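Local coordinates for protein ORF10 (Moritella marina, PDB 6RIW) that supplies the ketosynthase-chain length factor didomain of a polyunsaturated fatty acid synthase, probably acting in the 3-oxoacyl synthase step of chain building, at residues Ala226-Gly234 and Leu588-Asn596; Leu533-Val542 and Leu555-Lys566. All blocks are in the same frame, centred on the assembly; numbering follows the deposited sequence.

Overall arrangement
The two contacts share no helix or strand, and their centres lie 27 Å apart. Their nearest atoms are about 11 Å from each other, so they do not touch. Contact 1 joins helix 228-237 of the first ketosynthase-family unit to helix 589-595 of the second. Contact 2 stays within the second unit, presumably the chain length factor half, and sets strand 532-536 and the short helix 537-540 against helix 552-567. Along the chain the order is 226-234, 533-542, 555-566, 588-596. From helix 552-567 the chain continues through strand 576-581 to helix 589-595. Contact 1 is thus one of the places where the two halves meet, whereas contact 2 is internal to one half.

Contact 1 of 2, residues Ala226-Gly234 and Leu588-Asn596; sequences ADPMFVNMG and LHQYRGRVN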
loop_
_atom_site.group_PDB
_atom_site.type_symbol
_atom_site.label_atom_id
_atom_site.label_comp_id
_atom_site.label_asym_id
_atom_site.label_seq_id
_atom_site.Cartn_x
_atom_site.Cartn_y
_atom_site.Cartn_z
ATOM N N ALA A 226 10.158 -0.191 4.808
ATOM C CA ALA A 226 9.805 -1.514 5.303
ATOM C C ALA A 226 10.944 -2.108 6.132
ATOM O O ALA A 226 12.110 -1.722 6.007
ATOM C CB ALA A 226 9.497 -2.441 4.123
ATOM N N ASP A 227 10.592 -3.090 6.957
ATOM C CA ASP A 227 11.555 -3.884 7.704
ATOM C C ASP A 227 12.582 -4.450 6.730
ATOM O O ASP A 227 12.244 -5.265 5.861
ATOM C CB ASP A 227 10.832 -5.007 8.468
ATOM C CG ASP A 227 11.788 -5.956 9.192
ATOM O OD1 ASP A 227 13.012 -5.710 9.198
ATOM O OD2 ASP A 227 11.297 -6.956 9.764
ATOM N N PRO A 228 13.842 -4.010 6.823
ATOM C CA PRO A 228 14.865 -4.513 5.892
ATOM C C PRO A 228 15.007 -6.025 5.869
ATOM O O PRO A 228 15.350 -6.583 4.813
ATOM C CB PRO A 228 16.152 -3.832 6.392
ATOM C CG PRO A 228 15.658 -2.549 7.054
ATOM C CD PRO A 228 14.354 -2.960 7.724
ATOM N N MET A 229 14.752 -6.718 6.988
ATOM C CA MET A 229 14.824 -8.176 6.958
ATOM C C MET A 229 13.743 -8.756 6.057
ATOM O O MET A 229 13.998 -9.711 5.307
ATOM C CB MET A 229 14.711 -8.762 8.366
ATOM C CG MET A 229 14.771 -10.285 8.357
ATOM S SD MET A 229 14.418 -11.046 9.952
ATOM C CE MET A 229 15.859 -10.492 10.852
ATOM N N PHE A 230 12.539 -8.177 6.100
ATOM C CA PHE A 230 11.456 -8.620 5.228
ATOM C C PHE A 230 11.796 -8.365 3.770
ATOM O O PHE A 230 11.553 -9.225 2.907
ATOM C CB PHE A 230 10.166 -7.888 5.609
ATOM C CG PHE A 230 8.925 -8.431 4.939
ATOM C CD1 PHE A 230 8.514 -7.945 3.704
ATOM C CD2 PHE A 230 8.164 -9.406 5.566
ATOM C CE1 PHE A 230 7.363 -8.446 3.080
ATOM C CE2 PHE A 230 7.011 -9.911 4.969
ATOM C CZ PHE A 230 6.615 -9.430 3.718
ATOM N N VAL A 231 12.389 -7.194 3.481
ATOM C CA VAL A 231 12.755 -6.840 2.110
ATOM C C VAL A 231 13.845 -7.768 1.583
ATOM O O VAL A 231 13.790 -8.258 0.441
ATOM C CB VAL A 231 13.213 -5.374 2.052
ATOM C CG1 VAL A 231 13.832 -5.070 0.691
ATOM C CG2 VAL A 231 12.031 -4.450 2.351
ATOM N N ASN A 232 14.879 -7.981 2.383
ATOM C CA ASN A 232 16.034 -8.705 1.875
ATOM C C ASN A 232 15.762 -10.200 1.773
ATOM O O ASN A 232 16.294 -10.868 0.877
ATOM C CB ASN A 232 17.245 -8.420 2.767
ATOM C CG ASN A 232 17.847 -7.048 2.508
ATOM O OD1 ASN A 232 17.140 -6.085 2.153
ATOM N ND2 ASN A 232 19.167 -6.953 2.646
ATOM N N MET A 233 14.953 -10.752 2.677
ATOM C CA MET A 233 14.499 -12.127 2.494
ATOM C C MET A 233 13.720 -12.274 1.195
ATOM O O MET A 233 13.857 -13.281 0.485
ATOM C CB MET A 233 13.643 -12.572 3.687
ATOM C CG MET A 233 14.431 -12.768 4.969
ATOM S SD MET A 233 15.676 -14.090 4.856
ATOM C CE MET A 233 16.530 -13.868 6.428
ATOM N N GLY A 234 12.912 -11.268 0.849
ATOM C CA GLY A 234 12.168 -11.332 -0.399
ATOM C C GLY A 234 13.072 -11.328 -1.620
ATOM O O GLY A 234 12.945 -12.174 -2.511
ATOM N N LEU A 588 1.210 -10.842 7.702
ATOM C CA LEU A 588 2.567 -10.860 7.168
ATOM C C LEU A 588 3.648 -10.836 8.251
ATOM O O LEU A 588 4.801 -11.206 7.966
ATOM C CB LEU A 588 2.773 -9.670 6.216
ATOM C CG LEU A 588 2.001 -9.712 4.880
ATOM C CD1 LEU A 588 2.338 -8.464 4.072
ATOM C CD2 LEU A 588 2.328 -10.970 4.109
ATOM N N HIS A 589 3.317 -10.395 9.469
ATOM C CA HIS A 589 4.279 -10.431 10.569
ATOM C C HIS A 589 4.631 -11.854 10.972
ATOM O O HIS A 589 5.658 -12.064 11.625
ATOM C CB HIS A 589 3.733 -9.649 11.774
ATOM C CG HIS A 589 3.575 -8.185 11.484
ATOM N ND1 HIS A 589 2.374 -7.630 11.097
ATOM C CD2 HIS A 589 4.476 -7.171 11.494
ATOM C CE1 HIS A 589 2.539 -6.331 10.878
ATOM N NE2 HIS A 589 3.802 -6.023 11.128
ATOM N N GLN A 590 3.813 -12.834 10.575
ATOM C CA GLN A 590 4.128 -14.215 10.906
ATOM C C GLN A 590 5.389 -14.692 10.202
ATOM O O GLN A 590 6.039 -15.617 10.692
ATOM C CB GLN A 590 2.937 -15.119 10.558
ATOM C CG GLN A 590 1.725 -14.839 11.428
ATOM C CD GLN A 590 0.469 -15.515 10.914
ATOM O OE1 GLN A 590 0.550 -16.441 10.122
ATOM N NE2 GLN A 590 -0.698 -15.059 11.374
ATOM N N TYR A 591 5.752 -14.085 9.068
ATOM C CA TYR A 591 6.929 -14.549 8.345
ATOM C C TYR A 591 8.210 -14.287 9.139
ATOM O O TYR A 591 9.033 -15.198 9.340
ATOM C CB TYR A 591 7.003 -13.901 6.966
ATOM C CG TYR A 591 8.255 -14.331 6.266
ATOM C CD1 TYR A 591 8.444 -15.658 5.912
ATOM C CD2 TYR A 591 9.274 -13.421 6.006
ATOM C CE1 TYR A 591 9.626 -16.079 5.310
ATOM C CE2 TYR A 591 10.448 -13.825 5.397
ATOM C CZ TYR A 591 10.613 -15.156 5.052
ATOM O OH TYR A 591 11.781 -15.553 4.454
ATOM N N ARG A 592 8.419 -13.049 9.589
ATOM C CA ARG A 592 9.548 -12.823 10.496
ATOM C C ARG A 592 9.332 -13.539 11.828
ATOM O O ARG A 592 10.300 -13.966 12.477
ATOM C CB ARG A 592 9.778 -11.324 10.722
ATOM C CG ARG A 592 11.012 -11.072 11.608
ATOM C CD ARG A 592 11.435 -9.613 11.684
ATOM N NE ARG A 592 12.564 -9.511 12.617
ATOM C CZ ARG A 592 13.458 -8.525 12.621
ATOM N NH1 ARG A 592 13.364 -7.541 11.746
ATOM N NH2 ARG A 592 14.453 -8.533 13.506
ATOM N N GLY A 593 8.074 -13.690 12.246
ATOM C CA GLY A 593 7.781 -14.510 13.409
ATOM C C GLY A 593 8.410 -15.888 13.323
ATOM O O GLY A 593 8.846 -16.443 14.335
ATOM N N ARG A 594 8.479 -16.451 12.117
ATOM C CA ARG A 594 9.201 -17.709 11.910
ATOM C C ARG A 594 10.712 -17.488 11.814
ATOM O O ARG A 594 11.505 -18.123 12.524
ATOM C CB ARG A 594 8.674 -18.385 10.639
ATOM C CG ARG A 594 9.540 -19.536 10.109
ATOM C CD ARG A 594 9.416 -19.784 8.598
ATOM N NE ARG A 594 10.550 -20.618 8.192
ATOM C CZ ARG A 594 10.562 -21.947 8.225
ATOM N NH1 ARG A 594 9.479 -22.608 8.590
ATOM N NH2 ARG A 594 11.668 -22.611 7.890
ATOM N N VAL A 595 11.128 -16.589 10.942
ATOM C CA VAL A 595 12.544 -16.478 10.582
ATOM C C VAL A 595 13.393 -16.123 11.798
ATOM O O VAL A 595 14.494 -16.663 11.996
ATOM C CB VAL A 595 12.708 -15.447 9.454
ATOM C CG1 VAL A 595 14.142 -15.014 9.331
ATOM C CG2 VAL A 595 12.165 -16.025 8.129
ATOM N N ASN A 596 12.875 -15.250 12.657
ATOM C CA ASN A 596 13.672 -14.720 13.764
ATOM C C ASN A 596 13.944 -15.767 14.840
ATOM O O ASN A 596 14.850 -15.577 15.666
ATOM C CB ASN A 596 12.953 -13.508 14.355
ATOM C CG ASN A 596 13.901 -12.439 14.845
ATOM O OD1 ASN A 596 13.741 -11.263 14.515
ATOM N ND2 ASN A 596 14.868 -12.830 15.690
HETATM O O HOH W 1 14.505 -4.703 11.206
#
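Asp-227 and Arg-592 form a buried salt bridge. Arg-592 NH1 donates to Asp-227 OD2 at 2.9 Å, with an N-H...O angle of 163°. The oxygen is met on its syn side and lies close to the guanidinium plane. A water spans the same pair, donating to Asp-227 OD1 and accepting from Arg-592 NH1. Asp-227 is also the N-cap of its helix: its OD1 accepts from Met-229 N at 3.0 Å. Asn-130 ND2 is a further donor to OD2.

The other edge of the guanidinium grips Asn-596. NE and NH2 both donate to Asn-596 OD1, NE at 2.8 Å. NH2 also reaches Met-41 O. In-plane partners on two edges should hold the group flat and fix its rotation. The Arg-592 chain is extended from CG to NE, which carries the head group across to Asp-227. Met-229 covers one face of it. A bend at chi3 (-68°) sets Met-229 CE 3.5 Å above the plane, over its centre.

The two helices cross nearly at right angles, 84° between the short segments. They belong to the two ketosynthase-family units of the chain, so the contact lies between the two halves, presumably ketosynthase and chain length factor. Such a pairing of two halves is consistent with the dimers that thiolase-fold enzymes form.

Further along, apolar groups take over. Met-233 CB sits at the ring edge of Tyr-591, in plane, 3.8 Å from Tyr-591 CE2. Val-595 CG2 lies over one face of that ring, offset toward its rim. Val-595 CG1 touches Met-233 CE at 3.9 Å and also meets Met-229 SD. Phe-230 comes obliquely to Tyr-591, with its CD2 4.2 Å from Tyr-591 CD2. Phe-230 CZ comes within 4.4 Å of Leu-588 CD1, and Phe-230 O accepts from Tyr-637 OH.

Contact 2 of 2, residues Leu533-Val542 and Leu555-Lys566; sequences LDIDFLRFKV and LMMMQVADNAAK
Arg-539 and Asp-562 reach for each other from opposite directions, each with CG anti to its own backbone N (chi1 167° and -169°). A bend at chi2 turns the arginine head toward the helix. Its guanidinium meets the carboxylate side-on, one nitrogen to each oxygen: Arg-539 NE to Asp-562 OD2 at 2.9 Å and NH2 to OD1 at 2.8 Å. The two planes are 32° apart. Lys-566 NZ adds a longer bond to Asp-562 OD2, 3.2 Å, from the face of the carboxylate opposite to Arg-539 NE. Trp-653 NE1 donates to OD1. Were Asp-562 replaced by an alanine, Arg-539 and Lys-566 would probably be left as close like charges without their shared mate, and Trp-653 NE1 without its acceptor.

The Phe-540 ring lies beside this network. Asp-562 CB meets its edge in plane, and Arg-539 CG stands over the centre of one face. Met-558 CE touches Phe-540 CD1 at 4.0 Å.

Gln-559 reaches the strand: its NE2 donates to Asp-534 O at 2.9 Å, on a lone pair. Ile-535 CD1 packs on Leu-555 CD2 at 4.0 Å. Leu-533 CD2 is pressed tightly on Met-556 CG, 3.5 Å away.

Strand 532-536 pairs antiparallel with strand 907-911, and helix 552-567 also packs on strand 741-752. Asp-536 N-caps the short, weakly bonded helix 537-540, and a Schellman motif closes it at Lys-541. Between this short helix and helix 552-567, Arg-539, Asp-562 and Lys-566 make a salt-bridge network: a bidentate Arg-Asp pair joined to an i, i+4 bridge along the helix.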
loop_
_atom_site.group_PDB
_atom_site.type_symbol
_atom_site.label_atom_id
_atom_site.label_comp_id
_atom_site.label_asym_id
_atom_site.label_seq_id
_atom_site.Cartn_x
_atom_site.Cartn_y
_atom_site.Cartn_z
ATOM N N LEU A 533 -12.179 -20.446 1.377
ATOM C CA LEU A 533 -12.714 -20.116 0.066
ATOM C C LEU A 533 -12.441 -21.260 -0.902
ATOM O O LEU A 533 -11.447 -21.979 -0.772
ATOM C CB LEU A 533 -12.110 -18.821 -0.468
ATOM C CG LEU A 533 -10.584 -18.840 -0.427
ATOM C CD1 LEU A 533 -10.026 -19.160 -1.807
ATOM C CD2 LEU A 533 -10.044 -17.520 0.046
ATOM N N ASP A 534 -13.334 -21.418 -1.876
ATOM C CA ASP A 534 -13.131 -22.312 -3.012
ATOM C C ASP A 534 -12.749 -21.483 -4.232
ATOM O O ASP A 534 -13.444 -20.519 -4.572
ATOM C CB ASP A 534 -14.398 -23.108 -3.328
ATOM C CG ASP A 534 -14.952 -23.854 -2.129
ATOM O OD1 ASP A 534 -14.353 -23.803 -1.027
ATOM O OD2 ASP A 534 -16.010 -24.500 -2.302
ATOM N N ILE A 535 -11.659 -21.855 -4.895
ATOM C CA ILE A 535 -11.167 -21.077 -6.026
ATOM C C ILE A 535 -10.695 -22.026 -7.122
ATOM O O ILE A 535 -10.152 -23.099 -6.841
ATOM C CB ILE A 535 -10.050 -20.107 -5.577
ATOM C CG1 ILE A 535 -9.741 -19.073 -6.662
ATOM C CG2 ILE A 535 -8.803 -20.858 -5.152
ATOM C CD1 ILE A 535 -9.278 -17.718 -6.094
ATOM N N ASP A 536 -10.911 -21.627 -8.375
ATOM C CA ASP A 536 -10.501 -22.417 -9.541
ATOM C C ASP A 536 -9.037 -22.123 -9.844
ATOM O O ASP A 536 -8.713 -21.090 -10.431
ATOM C CB ASP A 536 -11.382 -22.098 -10.746
ATOM C CG ASP A 536 -10.835 -22.679 -12.056
ATOM O OD1 ASP A 536 -10.022 -23.625 -12.015
ATOM O OD2 ASP A 536 -11.234 -22.194 -13.132
ATOM N N PHE A 537 -8.150 -23.057 -9.469
ATOM C CA PHE A 537 -6.715 -22.866 -9.681
ATOM C C PHE A 537 -6.370 -22.728 -11.157
ATOM O O PHE A 537 -5.364 -22.095 -11.499
ATOM C CB PHE A 537 -5.924 -24.030 -9.082
ATOM C CG PHE A 537 -5.589 -23.865 -7.624
ATOM C CD1 PHE A 537 -6.468 -23.232 -6.760
ATOM C CD2 PHE A 537 -4.400 -24.364 -7.113
ATOM C CE1 PHE A 537 -6.161 -23.092 -5.416
ATOM C CE2 PHE A 537 -4.084 -24.228 -5.768
ATOM C CZ PHE A 537 -4.965 -23.589 -4.919
ATOM N N LEU A 538 -7.187 -23.309 -12.040
ATOM C CA LEU A 538 -6.925 -23.224 -13.475
ATOM C C LEU A 538 -7.055 -21.792 -13.979
ATOM O O LEU A 538 -6.157 -21.277 -14.652
ATOM C CB LEU A 538 -7.885 -24.135 -14.244
ATOM C CG LEU A 538 -7.563 -25.633 -14.304
ATOM C CD1 LEU A 538 -8.152 -26.249 -15.561
ATOM C CD2 LEU A 538 -6.056 -25.863 -14.224
ATOM N N ARG A 539 -8.174 -21.138 -13.670
ATOM C CA ARG A 539 -8.408 -19.793 -14.183
ATOM C C ARG A 539 -7.437 -18.779 -13.597
ATOM O O ARG A 539 -7.040 -17.833 -14.287
ATOM C CB ARG A 539 -9.843 -19.374 -13.896
ATOM C CG ARG A 539 -10.101 -17.895 -14.112
ATOM C CD ARG A 539 -11.468 -17.670 -14.693
ATOM N NE ARG A 539 -11.726 -16.266 -14.966
ATOM C CZ ARG A 539 -11.547 -15.695 -16.150
ATOM N NH1 ARG A 539 -11.094 -16.417 -17.178
ATOM N NH2 ARG A 539 -11.823 -14.407 -16.309
ATOM N N PHE A 540 -7.026 -18.959 -12.347
ATOM C CA PHE A 540 -6.225 -17.965 -11.652
ATOM C C PHE A 540 -4.737 -18.312 -11.583
ATOM O O PHE A 540 -3.974 -17.569 -10.957
ATOM C CB PHE A 540 -6.801 -17.748 -10.244
ATOM C CG PHE A 540 -8.157 -17.101 -10.259
ATOM C CD1 PHE A 540 -8.292 -15.780 -10.652
ATOM C CD2 PHE A 540 -9.292 -17.818 -9.937
ATOM C CE1 PHE A 540 -9.536 -15.168 -10.697
ATOM C CE2 PHE A 540 -10.539 -17.218 -9.977
ATOM C CZ PHE A 540 -10.656 -15.878 -10.361
ATOM N N LYS A 541 -4.307 -19.418 -12.201
ATOM C CA LYS A 541 -2.880 -19.737 -12.356
ATOM C C LYS A 541 -2.171 -19.862 -11.008
ATOM O O LYS A 541 -1.037 -19.408 -10.841
ATOM C CB LYS A 541 -2.162 -18.700 -13.234
ATOM C CG LYS A 541 -2.533 -18.709 -14.731
ATOM C CD LYS A 541 -3.920 -18.131 -14.977
ATOM C CE LYS A 541 -4.631 -18.785 -16.155
ATOM N NZ LYS A 541 -5.864 -18.014 -16.547
ATOM N N VAL A 542 -2.831 -20.484 -10.039
ATOM C CA VAL A 542 -2.232 -20.664 -8.720
ATOM C C VAL A 542 -1.272 -21.861 -8.717
ATOM O O VAL A 542 -1.556 -22.902 -9.315
ATOM C CB VAL A 542 -3.318 -20.829 -7.646
ATOM C CG1 VAL A 542 -2.745 -20.563 -6.251
ATOM C CG2 VAL A 542 -4.484 -19.896 -7.938
ATOM N N LEU A 555 -6.087 -14.021 -3.055
ATOM C CA LEU A 555 -7.052 -14.910 -3.707
ATOM C C LEU A 555 -8.479 -14.389 -3.560
ATOM O O LEU A 555 -9.271 -14.444 -4.508
ATOM C CB LEU A 555 -6.945 -16.316 -3.116
ATOM C CG LEU A 555 -5.608 -16.989 -3.415
ATOM C CD1 LEU A 555 -5.422 -18.216 -2.556
ATOM C CD2 LEU A 555 -5.537 -17.335 -4.881
ATOM N N MET A 556 -8.830 -13.903 -2.365
ATOM C CA MET A 556 -10.171 -13.367 -2.148
ATOM C C MET A 556 -10.448 -12.181 -3.052
ATOM O O MET A 556 -11.543 -12.080 -3.623
ATOM C CB MET A 556 -10.364 -12.948 -0.693
ATOM C CG MET A 556 -10.394 -14.089 0.274
ATOM S SD MET A 556 -12.075 -14.677 0.528
ATOM C CE MET A 556 -12.798 -13.296 1.411
ATOM N N MET A 557 -9.483 -11.251 -3.165
ATOM C CA MET A 557 -9.665 -10.079 -4.017
ATOM C C MET A 557 -9.806 -10.493 -5.478
ATOM O O MET A 557 -10.630 -9.944 -6.221
ATOM C CB MET A 557 -8.480 -9.113 -3.857
ATOM C CG MET A 557 -8.430 -8.004 -4.929
ATOM S SD MET A 557 -7.422 -8.464 -6.382
ATOM C CE MET A 557 -8.045 -7.309 -7.607
ATOM N N MET A 558 -9.010 -11.463 -5.906
ATOM C CA MET A 558 -9.023 -11.850 -7.313
ATOM C C MET A 558 -10.363 -12.454 -7.697
ATOM O O MET A 558 -10.888 -12.184 -8.784
ATOM C CB MET A 558 -7.890 -12.839 -7.585
ATOM C CG MET A 558 -6.520 -12.177 -7.613
ATOM S SD MET A 558 -5.273 -13.403 -7.167
ATOM C CE MET A 558 -5.180 -14.264 -8.727
ATOM N N GLN A 559 -10.925 -13.289 -6.819
ATOM C CA GLN A 559 -12.196 -13.940 -7.122
ATOM C C GLN A 559 -13.337 -12.929 -7.228
ATOM O O GLN A 559 -14.136 -12.992 -8.170
ATOM C CB GLN A 559 -12.516 -14.992 -6.065
ATOM C CG GLN A 559 -13.734 -15.811 -6.367
ATOM C CD GLN A 559 -13.717 -17.132 -5.626
ATOM O OE1 GLN A 559 -13.904 -17.169 -4.409
ATOM N NE2 GLN A 559 -13.468 -18.221 -6.355
ATOM N N VAL A 560 -13.449 -11.994 -6.271
ATOM C CA VAL A 560 -14.578 -11.062 -6.341
ATOM C C VAL A 560 -14.407 -10.097 -7.508
ATOM O O VAL A 560 -15.392 -9.722 -8.158
ATOM C CB VAL A 560 -14.808 -10.311 -5.009
ATOM C CG1 VAL A 560 -15.191 -11.279 -3.887
ATOM C CG2 VAL A 560 -13.587 -9.429 -4.600
ATOM N N ALA A 561 -13.170 -9.679 -7.794
ATOM C CA ALA A 561 -12.940 -8.757 -8.907
ATOM C C ALA A 561 -13.279 -9.416 -10.236
ATOM O O ALA A 561 -13.924 -8.806 -11.099
ATOM C CB ALA A 561 -11.480 -8.278 -8.937
ATOM N N ASP A 562 -12.853 -10.667 -10.406
ATOM C CA ASP A 562 -13.176 -11.430 -11.613
ATOM C C ASP A 562 -14.684 -11.550 -11.796
ATOM O O ASP A 562 -15.205 -11.343 -12.898
ATOM C CB ASP A 562 -12.537 -12.818 -11.521
ATOM C CG ASP A 562 -12.601 -13.591 -12.841
ATOM O OD1 ASP A 562 -12.237 -13.034 -13.896
ATOM O OD2 ASP A 562 -12.999 -14.773 -12.800
ATOM N N ASN A 563 -15.402 -11.880 -10.720
ATOM C CA ASN A 563 -16.852 -12.035 -10.804
ATOM C C ASN A 563 -17.537 -10.707 -11.108
ATOM O O ASN A 563 -18.462 -10.651 -11.933
ATOM C CB ASN A 563 -17.396 -12.639 -9.503
ATOM C CG ASN A 563 -17.050 -14.103 -9.359
ATOM O OD1 ASN A 563 -16.753 -14.776 -10.344
ATOM N ND2 ASN A 563 -17.087 -14.607 -8.134
ATOM N N ALA A 564 -17.084 -9.616 -10.473
ATOM C CA ALA A 564 -17.665 -8.310 -10.765
ATOM C C ALA A 564 -17.420 -7.910 -12.226
ATOM O O ALA A 564 -18.301 -7.329 -12.876
ATOM C CB ALA A 564 -17.102 -7.255 -9.793
ATOM N N ALA A 565 -16.233 -8.225 -12.759
ATOM C CA ALA A 565 -15.916 -7.880 -14.144
ATOM C C ALA A 565 -16.828 -8.620 -15.112
ATOM O O ALA A 565 -17.313 -8.039 -16.092
ATOM C CB ALA A 565 -14.452 -8.197 -14.449
ATOM N N LYS A 566 -17.095 -9.898 -14.832
ATOM C CA LYS A 566 -18.039 -10.660 -15.647
ATOM C C LYS A 566 -19.449 -10.100 -15.533
ATOM O O LYS A 566 -20.150 -9.939 -16.541
ATOM C CB LYS A 566 -18.016 -12.133 -15.236
ATOM C CG LYS A 566 -16.776 -12.886 -15.713
ATOM C CD LYS A 566 -16.613 -14.215 -14.975
ATOM C CE LYS A 566 -15.369 -14.955 -15.441
ATOM N NZ LYS A 566 -15.188 -16.185 -14.624
#